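Local structure of aminoglycoside acetyltransferase meta-AAC0020 (5F47) at residues B[22-27]-B[55-60]; B[72-77]-B[113-118]; B[67-72]-B[96-101]. The protein probably acetylates aminoglycoside antibiotics using acetyl-coenzyme A, as a GNAT-fold resistance enzyme from a soil bacterium. All coordinates share one frame; numbering follows the deposited sequence.

Contact 1 of 3, residues B[22-27]-B[55-60]; sequences PKFIQL and NNFYVF. With CA (calcium ion), chain I.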
loop_
_atom_site.group_PDB
_atom_site.type_symbol
_atom_site.label_atom_id
_atom_site.label_comp_id
_atom_site.label_asym_id
_atom_site.label_seq_id
_atom_site.Cartn_x
_atom_site.Cartn_y
_atom_site.Cartn_z
ATOM N N PRO B 22 -15.881 -14.334 -11.623
ATOM C CA PRO B 22 -15.490 -14.477 -13.033
ATOM C C PRO B 22 -14.909 -13.210 -13.649
ATOM O O PRO B 22 -13.926 -13.308 -14.386
ATOM C CB PRO B 22 -16.810 -14.852 -13.724
ATOM C CG PRO B 22 -17.575 -15.547 -12.673
ATOM C CD PRO B 22 -17.280 -14.769 -11.423
ATOM N N LYS B 23 -15.491 -12.047 -13.358
ATOM C CA LYS B 23 -14.946 -10.801 -13.884
ATOM C C LYS B 23 -13.599 -10.483 -13.246
ATOM O O LYS B 23 -12.725 -9.921 -13.898
ATOM C CB LYS B 23 -15.927 -9.645 -13.672
ATOM C CG LYS B 23 -17.112 -9.694 -14.630
ATOM C CD LYS B 23 -18.138 -8.625 -14.291
ATOM C CE LYS B 23 -19.356 -8.711 -15.207
ATOM N NZ LYS B 23 -20.452 -7.819 -14.736
ATOM N N PHE B 24 -13.428 -10.847 -11.977
ATOM C CA PHE B 24 -12.156 -10.638 -11.286
ATOM C C PHE B 24 -11.054 -11.449 -11.983
ATOM O O PHE B 24 -9.970 -10.927 -12.257
ATOM C CB PHE B 24 -12.302 -11.037 -9.814
ATOM C CG PHE B 24 -11.138 -10.656 -8.918
ATOM C CD1 PHE B 24 -10.260 -9.619 -9.226
ATOM C CD2 PHE B 24 -10.940 -11.360 -7.736
ATOM C CE1 PHE B 24 -9.198 -9.306 -8.359
ATOM C CE2 PHE B 24 -9.914 -11.051 -6.873
ATOM C CZ PHE B 24 -9.033 -10.031 -7.178
ATOM N N ILE B 25 -11.360 -12.701 -12.302
ATOM C CA ILE B 25 -10.409 -13.562 -13.006
ATOM C C ILE B 25 -10.107 -13.008 -14.394
ATOM O O ILE B 25 -8.944 -12.991 -14.813
ATOM C CB ILE B 25 -10.934 -15.005 -13.083
ATOM C CG1 ILE B 25 -10.893 -15.609 -11.679
ATOM C CG2 ILE B 25 -10.097 -15.866 -14.052
ATOM C CD1 ILE B 25 -11.520 -16.988 -11.579
ATOM N N GLN B 26 -11.128 -12.525 -15.101
ATOM C CA GLN B 26 -10.887 -11.863 -16.390
ATOM C C GLN B 26 -9.934 -10.682 -16.245
ATOM O O GLN B 26 -9.031 -10.496 -17.071
ATOM C CB GLN B 26 -12.193 -11.376 -17.018
ATOM C CG GLN B 26 -13.060 -12.434 -17.646
ATOM C CD GLN B 26 -14.327 -11.822 -18.219
ATOM O OE1 GLN B 26 -14.275 -10.996 -19.138
ATOM N NE2 GLN B 26 -15.471 -12.205 -17.662
ATOM N N LEU B 27 -10.126 -9.876 -15.200
ATOM C CA LEU B 27 -9.239 -8.742 -14.975
ATOM C C LEU B 27 -7.812 -9.204 -14.690
ATOM O O LEU B 27 -6.859 -8.627 -15.208
ATOM C CB LEU B 27 -9.742 -7.866 -13.822
ATOM C CG LEU B 27 -8.862 -6.633 -13.579
ATOM C CD1 LEU B 27 -8.808 -5.725 -14.817
ATOM C CD2 LEU B 27 -9.340 -5.853 -12.359
ATOM N N ASN B 55 -13.626 -6.559 2.995
ATOM C CA ASN B 55 -14.276 -5.252 2.981
ATOM C C ASN B 55 -13.288 -4.088 2.922
ATOM O O ASN B 55 -13.674 -2.922 3.102
ATOM C CB ASN B 55 -15.184 -5.107 4.197
ATOM C CG ASN B 55 -16.262 -6.167 4.230
ATOM O OD1 ASN B 55 -16.730 -6.618 3.182
ATOM N ND2 ASN B 55 -16.664 -6.574 5.431
ATOM N N ASN B 56 -12.024 -4.411 2.665
ATOM C CA ASN B 56 -10.972 -3.401 2.484
ATOM C C ASN B 56 -10.295 -3.512 1.126
ATOM O O ASN B 56 -9.182 -3.017 0.925
ATOM C CB ASN B 56 -9.938 -3.534 3.586
ATOM C CG ASN B 56 -9.390 -4.939 3.694
ATOM O OD1 ASN B 56 -9.431 -5.723 2.725
ATOM N ND2 ASN B 56 -8.846 -5.262 4.860
ATOM N N PHE B 57 -10.988 -4.150 0.189
ATOM C CA PHE B 57 -10.469 -4.378 -1.152
ATOM C C PHE B 57 -11.584 -4.129 -2.142
ATOM O O PHE B 57 -12.663 -4.702 -2.020
ATOM C CB PHE B 57 -9.938 -5.817 -1.276
ATOM C CG PHE B 57 -9.367 -6.140 -2.614
ATOM C CD1 PHE B 57 -8.155 -5.587 -3.004
ATOM C CD2 PHE B 57 -10.026 -7.014 -3.481
ATOM C CE1 PHE B 57 -7.597 -5.901 -4.244
ATOM C CE2 PHE B 57 -9.479 -7.332 -4.713
ATOM C CZ PHE B 57 -8.261 -6.775 -5.096
ATOM N N TYR B 58 -11.333 -3.258 -3.112
ATOM C CA TYR B 58 -12.345 -2.911 -4.112
ATOM C C TYR B 58 -11.754 -2.909 -5.513
ATOM O O TYR B 58 -10.706 -2.316 -5.760
ATOM C CB TYR B 58 -12.963 -1.544 -3.820
ATOM C CG TYR B 58 -13.840 -1.503 -2.606
ATOM C CD1 TYR B 58 -15.151 -1.957 -2.664
ATOM C CD2 TYR B 58 -13.376 -0.986 -1.410
ATOM C CE1 TYR B 58 -15.979 -1.906 -1.555
ATOM C CE2 TYR B 58 -14.198 -0.927 -0.298
ATOM C CZ TYR B 58 -15.491 -1.394 -0.378
ATOM O OH TYR B 58 -16.314 -1.332 0.722
ATOM N N VAL B 59 -12.492 -3.527 -6.432
ATOM C CA VAL B 59 -12.081 -3.690 -7.816
ATOM C C VAL B 59 -13.055 -2.943 -8.716
ATOM O O VAL B 59 -14.273 -3.082 -8.572
ATOM C CB VAL B 59 -12.059 -5.174 -8.229
ATOM C CG1 VAL B 59 -11.548 -5.328 -9.647
ATOM C CG2 VAL B 59 -11.197 -5.991 -7.271
ATOM N N PHE B 60 -12.530 -2.131 -9.628
ATOM C CA PHE B 60 -13.384 -1.455 -10.598
ATOM C C PHE B 60 -13.030 -1.960 -11.982
ATOM O O PHE B 60 -11.850 -2.077 -12.308
ATOM C CB PHE B 60 -13.209 0.060 -10.523
ATOM C CG PHE B 60 -13.678 0.659 -9.227
ATOM C CD1 PHE B 60 -12.885 0.581 -8.093
ATOM C CD2 PHE B 60 -14.910 1.277 -9.139
ATOM C CE1 PHE B 60 -13.313 1.120 -6.894
ATOM C CE2 PHE B 60 -15.339 1.826 -7.939
ATOM C CZ PHE B 60 -14.532 1.723 -6.815
HETATM CA CA CA I . -17.504 -8.459 1.779
HETATM O O HOH W 1 -17.023 -9.769 3.680
HETATM O O HOH W 2 -19.460 -8.191 3.123
HETATM O O HOH W 3 -16.428 -7.627 -0.374
HETATM O O HOH W 4 -18.880 -6.827 0.730
#

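Contact 2 of 3, residues B[72-77]-B[113-118]; sequences LTSYVL and QFYTEK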
loop_
_atom_site.group_PDB
_atom_site.type_symbol
_atom_site.label_atom_id
_atom_site.label_comp_id
_atom_site.label_asym_id
_atom_site.label_seq_id
_atom_site.Cartn_x
_atom_site.Cartn_y
_atom_site.Cartn_z
ATOM N N LEU B 72 -9.057 -1.721 -12.362
ATOM C CA LEU B 72 -8.059 -1.396 -11.359
ATOM C C LEU B 72 -8.438 -2.048 -10.046
ATOM O O LEU B 72 -9.592 -2.386 -9.806
ATOM C CB LEU B 72 -7.880 0.125 -11.208
ATOM C CG LEU B 72 -8.936 1.025 -10.570
ATOM C CD1 LEU B 72 -9.013 0.863 -9.049
ATOM C CD2 LEU B 72 -8.620 2.485 -10.924
ATOM N N THR B 73 -7.434 -2.235 -9.202
ATOM C CA THR B 73 -7.611 -2.823 -7.880
ATOM C C THR B 73 -7.208 -1.783 -6.855
ATOM O O THR B 73 -6.305 -0.975 -7.112
ATOM C CB THR B 73 -6.754 -4.080 -7.713
ATOM O OG1 THR B 73 -5.386 -3.748 -8.015
ATOM C CG2 THR B 73 -7.221 -5.172 -8.672
ATOM N N SER B 74 -7.872 -1.798 -5.700
ATOM C CA SER B 74 -7.568 -0.792 -4.681
ATOM C C SER B 74 -7.731 -1.396 -3.278
ATOM O O SER B 74 -8.582 -2.257 -3.051
ATOM C CB SER B 74 -8.444 0.472 -4.877
ATOM O OG SER B 74 -9.817 0.181 -4.692
ATOM N N TYR B 75 -6.857 -0.959 -2.371
ATOM C CA TYR B 75 -6.838 -1.391 -0.973
ATOM C C TYR B 75 -7.140 -0.220 -0.057
ATOM O O TYR B 75 -6.566 0.863 -0.206
ATOM C CB TYR B 75 -5.460 -1.951 -0.596
ATOM C CG TYR B 75 -5.072 -3.213 -1.316
ATOM C CD1 TYR B 75 -4.461 -3.151 -2.566
ATOM C CD2 TYR B 75 -5.296 -4.454 -0.745
ATOM C CE1 TYR B 75 -4.088 -4.313 -3.239
ATOM C CE2 TYR B 75 -4.923 -5.639 -1.411
ATOM C CZ TYR B 75 -4.332 -5.548 -2.668
ATOM O OH TYR B 75 -3.938 -6.693 -3.330
ATOM N N VAL B 76 -8.021 -0.463 0.899
ATOM C CA VAL B 76 -8.274 0.513 1.947
ATOM C C VAL B 76 -7.192 0.404 3.015
ATOM O O VAL B 76 -6.928 -0.692 3.540
ATOM C CB VAL B 76 -9.649 0.266 2.567
ATOM C CG1 VAL B 76 -9.913 1.246 3.723
ATOM C CG2 VAL B 76 -10.725 0.359 1.478
ATOM N N LEU B 77 -6.578 1.536 3.325
ATOM C CA LEU B 77 -5.632 1.613 4.435
ATOM C C LEU B 77 -6.168 2.546 5.519
ATOM O O LEU B 77 -6.119 3.776 5.377
ATOM C CB LEU B 77 -4.271 2.108 3.940
ATOM C CG LEU B 77 -3.640 1.370 2.748
ATOM C CD1 LEU B 77 -2.309 2.025 2.380
ATOM C CD2 LEU B 77 -3.462 -0.133 3.015
ATOM N N GLN B 113 -14.524 8.987 -7.078
ATOM C CA GLN B 113 -15.879 9.318 -6.681
ATOM C C GLN B 113 -16.376 8.382 -5.572
ATOM O O GLN B 113 -16.998 8.819 -4.603
ATOM C CB GLN B 113 -16.812 9.241 -7.887
ATOM C CG GLN B 113 -18.281 9.513 -7.570
ATOM C CD GLN B 113 -18.543 10.933 -7.098
ATOM O OE1 GLN B 113 -17.840 11.873 -7.480
ATOM N NE2 GLN B 113 -19.560 11.095 -6.258
ATOM N N PHE B 114 -16.117 7.089 -5.735
ATOM C CA PHE B 114 -16.505 6.100 -4.728
ATOM C C PHE B 114 -15.891 6.390 -3.349
ATOM O O PHE B 114 -16.598 6.402 -2.337
ATOM C CB PHE B 114 -16.094 4.707 -5.208
ATOM C CG PHE B 114 -16.359 3.606 -4.219
ATOM C CD1 PHE B 114 -17.656 3.167 -3.984
ATOM C CD2 PHE B 114 -15.301 2.976 -3.565
ATOM C CE1 PHE B 114 -17.898 2.134 -3.085
ATOM C CE2 PHE B 114 -15.541 1.940 -2.676
ATOM C CZ PHE B 114 -16.823 1.526 -2.439
ATOM N N TYR B 115 -14.595 6.665 -3.322
ATOM C CA TYR B 115 -13.919 6.860 -2.052
ATOM C C TYR B 115 -14.249 8.237 -1.481
ATOM O O TYR B 115 -14.229 8.432 -0.261
ATOM C CB TYR B 115 -12.421 6.649 -2.218
ATOM C CG TYR B 115 -12.065 5.178 -2.308
ATOM C CD1 TYR B 115 -12.365 4.321 -1.267
ATOM C CD2 TYR B 115 -11.424 4.675 -3.423
ATOM C CE1 TYR B 115 -12.029 2.966 -1.325
ATOM C CE2 TYR B 115 -11.072 3.314 -3.499
ATOM C CZ TYR B 115 -11.378 2.485 -2.446
ATOM O OH TYR B 115 -11.049 1.146 -2.502
ATOM N N THR B 116 -14.589 9.187 -2.355
ATOM C CA THR B 116 -15.066 10.493 -1.875
ATOM C C THR B 116 -16.383 10.355 -1.114
ATOM O O THR B 116 -16.568 10.945 -0.034
ATOM C CB THR B 116 -15.261 11.502 -3.042
ATOM O OG1 THR B 116 -14.002 11.733 -3.684
ATOM C CG2 THR B 116 -15.820 12.830 -2.542
ATOM N N GLU B 117 -17.298 9.585 -1.684
ATOM C CA GLU B 117 -18.595 9.351 -1.061
ATOM C C GLU B 117 -18.437 8.669 0.298
ATOM O O GLU B 117 -19.214 8.923 1.221
ATOM C CB GLU B 117 -19.481 8.511 -1.981
ATOM C CG GLU B 117 -19.937 9.237 -3.242
ATOM C CD GLU B 117 -20.461 8.298 -4.326
ATOM O OE1 GLU B 117 -20.224 7.068 -4.241
ATOM O OE2 GLU B 117 -21.110 8.797 -5.272
ATOM N N LYS B 118 -17.423 7.819 0.408
ATOM C CA LYS B 118 -17.102 7.120 1.649
ATOM C C LYS B 118 -16.310 7.970 2.632
ATOM O O LYS B 118 -15.990 7.517 3.725
ATOM C CB LYS B 118 -16.323 5.835 1.345
ATOM C CG LYS B 118 -17.162 4.776 0.648
ATOM C CD LYS B 118 -16.317 3.577 0.256
ATOM C CE LYS B 118 -15.897 2.756 1.460
ATOM N NZ LYS B 118 -17.050 2.003 2.027
#

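Contact 3 of 3, residues B[67-72]-B[96-101]; sequences KIVGGL and TNWQRQ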
loop_
_atom_site.group_PDB
_atom_site.type_symbol
_atom_site.label_atom_id
_atom_site.label_comp_id
_atom_site.label_asym_id
_atom_site.label_seq_id
_atom_site.Cartn_x
_atom_site.Cartn_y
_atom_site.Cartn_z
ATOM N N LYS B 67 -17.505 -8.079 -21.759
ATOM C CA LYS B 67 -16.074 -8.327 -21.844
ATOM C C LYS B 67 -15.299 -7.274 -21.063
ATOM O O LYS B 67 -15.478 -6.075 -21.271
ATOM C CB LYS B 67 -15.595 -8.341 -23.292
ATOM C CG LYS B 67 -14.122 -8.712 -23.426
ATOM C CD LYS B 67 -13.561 -8.353 -24.793
ATOM C CE LYS B 67 -12.164 -8.931 -24.977
ATOM N NZ LYS B 67 -11.398 -8.234 -26.049
ATOM N N ILE B 68 -14.435 -7.735 -20.166
ATOM C CA ILE B 68 -13.573 -6.854 -19.397
ATOM C C ILE B 68 -12.486 -6.283 -20.303
ATOM O O ILE B 68 -11.718 -7.039 -20.908
ATOM C CB ILE B 68 -12.927 -7.607 -18.220
ATOM C CG1 ILE B 68 -13.994 -8.094 -17.240
ATOM C CG2 ILE B 68 -11.887 -6.737 -17.532
ATOM C CD1 ILE B 68 -14.671 -6.985 -16.500
ATOM N N VAL B 69 -12.424 -4.962 -20.416
ATOM C CA VAL B 69 -11.427 -4.344 -21.279
ATOM C C VAL B 69 -10.495 -3.430 -20.482
ATOM O O VAL B 69 -9.593 -2.791 -21.030
ATOM C CB VAL B 69 -12.088 -3.555 -22.419
ATOM C CG1 VAL B 69 -12.841 -4.519 -23.351
ATOM C CG2 VAL B 69 -13.009 -2.475 -21.865
ATOM N N GLY B 70 -10.705 -3.387 -19.174
ATOM C CA GLY B 70 -9.838 -2.614 -18.310
ATOM C C GLY B 70 -10.267 -2.744 -16.867
ATOM O O GLY B 70 -11.366 -3.207 -16.583
ATOM N N GLY B 71 -9.392 -2.376 -15.941
ATOM C CA GLY B 71 -9.813 -2.324 -14.560
ATOM C C GLY B 71 -8.708 -1.900 -13.631
ATOM O O GLY B 71 -7.561 -1.746 -14.061
ATOM N N LEU B 72 -9.057 -1.721 -12.362
ATOM C CA LEU B 72 -8.059 -1.396 -11.359
ATOM C C LEU B 72 -8.438 -2.048 -10.046
ATOM O O LEU B 72 -9.592 -2.386 -9.806
ATOM C CB LEU B 72 -7.880 0.125 -11.208
ATOM C CG LEU B 72 -8.936 1.025 -10.570
ATOM C CD1 LEU B 72 -9.013 0.863 -9.049
ATOM C CD2 LEU B 72 -8.620 2.485 -10.924
ATOM N N THR B 96 -4.845 -3.510 -24.605
ATOM C CA THR B 96 -4.040 -2.792 -25.588
ATOM C C THR B 96 -4.864 -2.371 -26.812
ATOM O O THR B 96 -4.550 -1.376 -27.461
ATOM C CB THR B 96 -2.845 -3.639 -26.044
ATOM O OG1 THR B 96 -3.319 -4.896 -26.530
ATOM C CG2 THR B 96 -1.895 -3.885 -24.883
ATOM N N ASN B 97 -5.929 -3.112 -27.103
ATOM C CA ASN B 97 -6.796 -2.795 -28.235
ATOM C C ASN B 97 -7.707 -1.603 -27.980
ATOM O O ASN B 97 -8.256 -1.024 -28.922
ATOM C CB ASN B 97 -7.652 -4.007 -28.607
ATOM C CG ASN B 97 -6.853 -5.096 -29.284
ATOM O OD1 ASN B 97 -5.842 -4.827 -29.937
ATOM N ND2 ASN B 97 -7.301 -6.338 -29.135
ATOM N N TRP B 98 -7.875 -1.243 -26.711
ATOM C CA TRP B 98 -8.819 -0.183 -26.358
ATOM C C TRP B 98 -8.191 0.975 -25.584
ATOM O O TRP B 98 -8.903 1.742 -24.931
ATOM C CB TRP B 98 -9.985 -0.760 -25.546
ATOM C CG TRP B 98 -10.723 -1.889 -26.219
ATOM C CD1 TRP B 98 -10.545 -3.225 -26.008
ATOM C CD2 TRP B 98 -11.755 -1.775 -27.209
ATOM N NE1 TRP B 98 -11.401 -3.950 -26.803
ATOM C CE2 TRP B 98 -12.154 -3.083 -27.549
ATOM C CE3 TRP B 98 -12.377 -0.695 -27.840
ATOM C CZ2 TRP B 98 -13.150 -3.339 -28.496
ATOM C CZ3 TRP B 98 -13.363 -0.952 -28.774
ATOM C CH2 TRP B 98 -13.740 -2.264 -29.093
ATOM N N GLN B 99 -6.872 1.113 -25.664
ATOM C CA GLN B 99 -6.170 2.150 -24.916
ATOM C C GLN B 99 -6.336 3.502 -25.593
ATOM O O GLN B 99 -6.700 3.569 -26.767
ATOM C CB GLN B 99 -4.688 1.803 -24.773
ATOM C CG GLN B 99 -4.423 0.648 -23.813
ATOM C CD GLN B 99 -2.947 0.340 -23.650
ATOM O OE1 GLN B 99 -2.127 0.684 -24.505
ATOM N NE2 GLN B 99 -2.601 -0.323 -22.546
ATOM N N ARG B 100 -6.065 4.569 -24.844
ATOM C CA ARG B 100 -6.187 5.942 -25.336
ATOM C C ARG B 100 -7.576 6.237 -25.904
ATOM O O ARG B 100 -7.703 6.919 -26.912
ATOM C CB ARG B 100 -5.117 6.240 -26.395
ATOM C CG ARG B 100 -3.760 5.602 -26.116
ATOM C CD ARG B 100 -2.865 5.623 -27.349
ATOM N NE ARG B 100 -1.479 5.298 -27.018
ATOM C CZ ARG B 100 -0.597 6.176 -26.546
ATOM N NH1 ARG B 100 -0.954 7.438 -26.347
ATOM N NH2 ARG B 100 0.644 5.792 -26.271
ATOM N N GLN B 101 -8.605 5.722 -25.236
ATOM C CA GLN B 101 -9.999 5.971 -25.600
ATOM C C GLN B 101 -10.825 6.322 -24.364
ATOM O O GLN B 101 -12.035 6.095 -24.332
ATOM C CB GLN B 101 -10.601 4.757 -26.313
ATOM C CG GLN B 101 -9.884 4.389 -27.607
ATOM C CD GLN B 101 -10.662 3.404 -28.459
ATOM O OE1 GLN B 101 -11.810 3.651 -28.832
ATOM N NE2 GLN B 101 -10.039 2.274 -28.765
HETATM O O HOH W 5 -12.901 -6.631 -27.575
#

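Contact 1 of 3, residues B[22-27]-B[55-60]
Phe24 on helix 21-34 reaches across to Phe57 and Val59 on strand 57-64, and its atoms show how the two elements meet. CG stands anti to the backbone N (chi1 -170°), which sends the ring toward the strand. CB, CG and both CD atoms make no approach within 4.2 Å of segment 55-60. Contact starts at Phe24 CE1, 4.0 Å from Val59 CG2. It ends at the tip, where Phe24 CZ comes within 3.7 Å of Phe57 CE2, at the edge of that ring and near its plane, and 3.9 Å from Phe57 CZ. The ring centroids are 5.8 Å apart with planes at 54°, an oblique pair. One turn on, Leu27 slides past Val59, CD2 to CG1 at 3.5 Å. Leu51 of helix 45-53 touches both phenyl rings.

Asn55, before the strand, binds a calcium ion through OD1 at 2.4 Å, together with four waters, Glu18 OE2 and Asn53 O.

No hydrogen bond spans the segments, and all four touching residues are buried. Between these two segments, crossing at 74°, the contact is hydrocarbon alone, consistent with a hydrophobic core contact between helix and sheet in the GNAT fold, held mainly by burial of apolar surface.

Contact 2 of 3, residues B[72-77]-B[113-118]
Tyr115, on the last turn of helix 103-117, points its hydroxyl end at Ser74 and Val76 of strand 67-77, and one short bond dominates the meeting. Tyr115 OH donates to Ser74 OG at 2.7 Å. The acceptor lies in the plane of the phenol ring, and the angle at OH between CZ and Ser74 OG is about 119°, as expected for a phenol donating in its own plane. The rotation of Ser74 (chi1 64°) places OG where it meets both Tyr115 OH and Tyr58 O on the adjacent strand, so this buried hydroxyl has two partners and relays the tyrosine's hydrogen bond to a strand carbonyl.

Val76 supplies the apolar part, its CG2 approaching Tyr115 CE1 obliquely at 4.0 Å. The hydroxyl end of the ring thus has a polar and an apolar neighbour. Further back, Phe114 CD2 lies 3.8 Å above the centre of one Tyr115 face.

The other side of the helix is looser and polar. Gln113 and Glu117 are exposed, and there Gln113 NE2 bonds Glu117 OE2 at 2.9 Å, nearly straight at 175° but arriving from above the carboxylate plane. This bond spans one helical turn and does not reach the strand.

Around the contact, Tyr115 also touches Tyr58 of strand 57-64, Ala87 of strand 86-94 and the ring of Phe120, while Leu156 of the second subunit packs on it. Phe114 meets the rings of Tyr58 and Phe60 edge-to-face. Thr73 and Tyr75, on either side of Ser74 in sequence, hydrogen-bond to Tyr80 and Glu78 of the second subunit. The arrangement is that of helix 103-117 packed on the central sheet of the GNAT fold, covering one side of its middle strands.

Contact 3 of 3, residues B[67-72]-B[96-101]
The indole of Trp98 is approached by segment 67-72 along its pyrrole side, with no group of that segment squarely over either face. Water 5 lies at the edge and in the ring plane, accepting from Trp98 NE1 at 3.2 Å. Lys67 NZ stands beyond the same edge, near the plane and 4.3 Å from Trp98 NE1, so the geometry is not that of a cation-pi pair. Val69 comes in obliquely: its CG1 is 3.7 Å from Trp98 CD1 and almost as close to Trp98 NE1, with Val69 CB only slightly farther from Trp98 CD1.

Torsions account for both approaches. Lys67 is fully extended, starting with CG anti to the backbone N (chi1 -175°), and this length carries the ammonium to the water, NZ to water 5 being 2.7 Å. Val69 turns CG1 to the side opposite its carbonyl carbon (chi1 -65°), which presents that methyl to the indole.

Val69 is also the first residue of a classic beta bulge, in which Val69 and Gly70 both face Ala62 of strand 57-64. Leu64 and Ile103 touch both Val69 and Trp98, completing an apolar cluster between the strand and helix 103-117. The loop carrying Trp98 continues through Gln99, Arg100 and Gln101, which match the start of the Q/R-x-x-G-x-G/A sequence that in GNAT enzymes binds the coenzyme A pyrophosphate; that role is inferred here. Gln99 NE2 bonds Val94 O, tying the loop to the strand before it.

The chemistry is consistent with a bridging water. The indole N-H and the ammonium are both donors and cannot bond one another, so a water accepting from both joins them, while a weak, long ion pair with Asp95 OD2 would partly offset the lysine charge. The loop is thus anchored by an apolar contact with a hydrated polar margin.

Contacts 1 and 2 are centred about 13 Å apart and meet through paired strands 57-64 and 67-77: Asn56 O lies 2.8 Å from Val76 N, a probable hydrogen bond. The centres of contacts 1 and 3 are about 15 Å apart, yet Leu27 CD1 packs 3.6 Å from Gly71 CA. Contacts 2 and 3, centred about 20 Å apart on opposite sides of the chain's centre, use successive parts of strand 67-77; their segments overlap at Leu72, which makes no contact across either pair. Asn55 of contact 1 binds calcium, and the Val76 side chain is about 11 Å from a calcium ion. Contact 3 includes the start of the presumed coenzyme A pyrophosphate-binding loop, whereas contacts 1 and 2 both touch the second subunit.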